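Local coordinates for putative exported protein (Peptoclostridium difficile, PDB 5TTA) that is of unknown function, a putative exported alpha/beta protein belonging to the DUF5780 family of the E-set clan, at residues I72-I77 with T133-Q138. Residues are numbered along the deposited sequence; the frame is centred on the assembly and turned at random.
Sequences IMDYEI and TYRKMQ
Ile77 and Tyr134 form a hydrogen-bonded antiparallel pair, with Ile77 N to Tyr134 O at 2.9 Å and Tyr134 N to Ile77 O at 2.7 Å; a longer bond of 3.3 Å joins Lys136 N to Tyr75 O. Next to it lies an inverse gamma turn centred on Met137, which the side chain of Asp74 holds. With CG anti to the backbone N (chi1 -161°), its carboxylate reaches across to the turn: OD1 accepts Met137 N at 3.0 Å and, from the opposite face of the carboxylate plane, the amide of Tyr75. The other oxygen, OD2, meets the edge of the Arg135 guanidinium in a salt bridge to NH1 (3.0 Å), whose hydrogen-bond geometry is weak. On the other side of the strand pair, Lys136 CB sits over the centre of the Tyr75 ring, 3.5 Å from its centroid, a CH-pi contact, while Ile77 CD1 covers the opposite face. The lysine chain then runs past Met73 O, and one water joins that carbonyl to NZ, which also bonds Asn176 O. Asp74 and Met73 together face Thr214 of strand 205-215 as a classic beta bulge. The buried Asp74 carboxylate thus fastens the turn to the bulged strand, and the two amides and Arg135 probably stabilise its negative charge.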
loop_
_atom_site.group_PDB
_atom_site.type_symbol
_atom_site.label_atom_id
_atom_site.label_comp_id
_atom_site.label_asym_id
_atom_site.label_seq_id
_atom_site.Cartn_x
_atom_site.Cartn_y
_atom_site.Cartn_z
ATOM N N ILE A 72 -16.178 -11.944 -6.251
ATOM C CA ILE A 72 -14.985 -12.736 -5.951
ATOM C C ILE A 72 -13.773 -11.807 -5.871
ATOM O O ILE A 72 -13.358 -11.212 -6.876
ATOM C CB ILE A 72 -14.781 -13.846 -6.994
ATOM C CG1 ILE A 72 -15.854 -14.939 -6.802
ATOM C CG2 ILE A 72 -13.351 -14.441 -6.906
ATOM C CD1 ILE A 72 -15.967 -15.916 -7.953
HETATM N N MSE A 73 -13.199 -11.681 -4.673
HETATM C CA MSE A 73 -12.074 -10.773 -4.482
HETATM C C MSE A 73 -10.716 -11.447 -4.665
HETATM O O MSE A 73 -9.740 -10.750 -4.927
HETATM C CB MSE A 73 -12.148 -10.101 -3.099
HETATM C CG MSE A 73 -11.558 -10.877 -1.948
HETATM SE SE MSE A 73 -11.750 -9.874 -0.269
HETATM C CE MSE A 73 -10.560 -8.459 -0.653
ATOM N N ASP A 74 -10.627 -12.782 -4.537
ATOM C CA ASP A 74 -9.362 -13.469 -4.763
ATOM C C ASP A 74 -9.645 -14.903 -5.204
ATOM O O ASP A 74 -10.738 -15.429 -5.008
ATOM C CB ASP A 74 -8.465 -13.434 -3.493
ATOM C CG ASP A 74 -6.976 -13.725 -3.787
ATOM O OD1 ASP A 74 -6.560 -13.816 -4.965
ATOM O OD2 ASP A 74 -6.209 -13.870 -2.816
ATOM N N TYR A 75 -8.674 -15.512 -5.871
ATOM C CA TYR A 75 -8.809 -16.914 -6.250
ATOM C C TYR A 75 -7.428 -17.537 -6.284
ATOM O O TYR A 75 -6.412 -16.845 -6.289
ATOM C CB TYR A 75 -9.540 -17.105 -7.608
ATOM C CG TYR A 75 -8.880 -16.441 -8.813
ATOM C CD1 TYR A 75 -7.591 -16.808 -9.231
ATOM C CD2 TYR A 75 -9.565 -15.502 -9.569
ATOM C CE1 TYR A 75 -6.990 -16.214 -10.332
ATOM C CE2 TYR A 75 -8.985 -14.914 -10.674
ATOM C CZ TYR A 75 -7.702 -15.273 -11.056
ATOM O OH TYR A 75 -7.133 -14.669 -12.164
ATOM N N GLU A 76 -7.404 -18.864 -6.285
ATOM C CA GLU A 76 -6.209 -19.635 -6.603
ATOM C C GLU A 76 -6.608 -20.645 -7.664
ATOM O O GLU A 76 -7.554 -21.417 -7.464
ATOM C CB GLU A 76 -5.621 -20.329 -5.368
ATOM C CG GLU A 76 -5.216 -19.329 -4.296
ATOM C CD GLU A 76 -4.609 -19.965 -3.053
ATOM O OE1 GLU A 76 -4.240 -19.197 -2.132
ATOM O OE2 GLU A 76 -4.496 -21.212 -2.992
ATOM N N ILE A 77 -5.899 -20.634 -8.789
ATOM C CA ILE A 77 -6.220 -21.501 -9.915
ATOM C C ILE A 77 -4.943 -22.198 -10.350
ATOM O O ILE A 77 -3.943 -21.529 -10.648
ATOM C CB ILE A 77 -6.835 -20.719 -11.089
ATOM C CG1 ILE A 77 -8.226 -20.215 -10.705
ATOM C CG2 ILE A 77 -6.911 -21.604 -12.316
ATOM C CD1 ILE A 77 -8.885 -19.366 -11.818
ATOM N N THR A 133 0.278 -22.241 -9.639
ATOM C CA THR A 133 -0.962 -21.741 -9.068
ATOM C C THR A 133 -0.994 -20.236 -9.252
ATOM O O THR A 133 -0.207 -19.520 -8.624
ATOM C CB THR A 133 -1.108 -22.134 -7.601
ATOM O OG1 THR A 133 -1.251 -23.560 -7.523
ATOM C CG2 THR A 133 -2.360 -21.491 -7.010
ATOM N N TYR A 134 -1.913 -19.779 -10.097
ATOM C CA TYR A 134 -2.155 -18.356 -10.295
ATOM C C TYR A 134 -3.060 -17.806 -9.191
ATOM O O TYR A 134 -4.048 -18.440 -8.795
ATOM C CB TYR A 134 -2.792 -18.137 -11.664
ATOM C CG TYR A 134 -1.937 -18.510 -12.835
ATOM C CD1 TYR A 134 -0.936 -17.621 -13.309
ATOM C CD2 TYR A 134 -2.118 -19.730 -13.514
ATOM C CE1 TYR A 134 -0.142 -17.956 -14.408
ATOM C CE2 TYR A 134 -1.329 -20.076 -14.618
ATOM C CZ TYR A 134 -0.338 -19.161 -15.063
ATOM O OH TYR A 134 0.443 -19.464 -16.154
ATOM N N ARG A 135 -2.732 -16.613 -8.695
ATOM C CA ARG A 135 -3.516 -15.961 -7.651
ATOM C C ARG A 135 -3.973 -14.596 -8.150
ATOM O O ARG A 135 -3.181 -13.862 -8.754
ATOM C CB ARG A 135 -2.682 -15.866 -6.371
ATOM C CG ARG A 135 -3.459 -15.500 -5.139
ATOM C CD ARG A 135 -2.653 -15.801 -3.875
ATOM N NE ARG A 135 -1.747 -14.708 -3.546
ATOM C CZ ARG A 135 -2.066 -13.695 -2.746
ATOM N NH1 ARG A 135 -3.271 -13.638 -2.190
ATOM N NH2 ARG A 135 -1.181 -12.738 -2.505
ATOM N N LYS A 136 -5.256 -14.279 -7.946
ATOM C CA LYS A 136 -5.797 -13.014 -8.453
ATOM C C LYS A 136 -5.096 -11.819 -7.818
ATOM O O LYS A 136 -4.692 -10.882 -8.516
ATOM C CB LYS A 136 -7.313 -12.930 -8.217
ATOM C CG LYS A 136 -8.009 -11.654 -8.811
ATOM C CD LYS A 136 -9.460 -11.588 -8.347
ATOM C CE LYS A 136 -10.350 -10.551 -9.073
ATOM N NZ LYS A 136 -9.657 -9.278 -9.411
HETATM N N MSE A 137 -4.927 -11.830 -6.500
HETATM C CA MSE A 137 -4.264 -10.709 -5.844
HETATM C C MSE A 137 -2.754 -10.942 -5.849
HETATM O O MSE A 137 -2.090 -10.768 -4.829
HETATM C CB MSE A 137 -4.771 -10.514 -4.415
HETATM C CG MSE A 137 -6.233 -10.109 -4.282
HETATM SE SE MSE A 137 -6.785 -10.124 -2.391
HETATM C CE MSE A 137 -5.588 -8.708 -1.734
ATOM N N GLN A 138 -2.231 -11.336 -7.018
ATOM C CA GLN A 138 -0.800 -11.608 -7.154
ATOM C C GLN A 138 0.034 -10.377 -6.810
ATOM O O GLN A 138 1.099 -10.492 -6.195
ATOM C CB GLN A 138 -0.488 -12.089 -8.574
ATOM C CG GLN A 138 0.872 -12.771 -8.714
ATOM C CD GLN A 138 0.898 -14.177 -8.108
ATOM O OE1 GLN A 138 1.483 -14.392 -7.042
ATOM N NE2 GLN A 138 0.267 -15.145 -8.796
HETATM O O HOH W 1 -9.676 -8.465 -6.311
#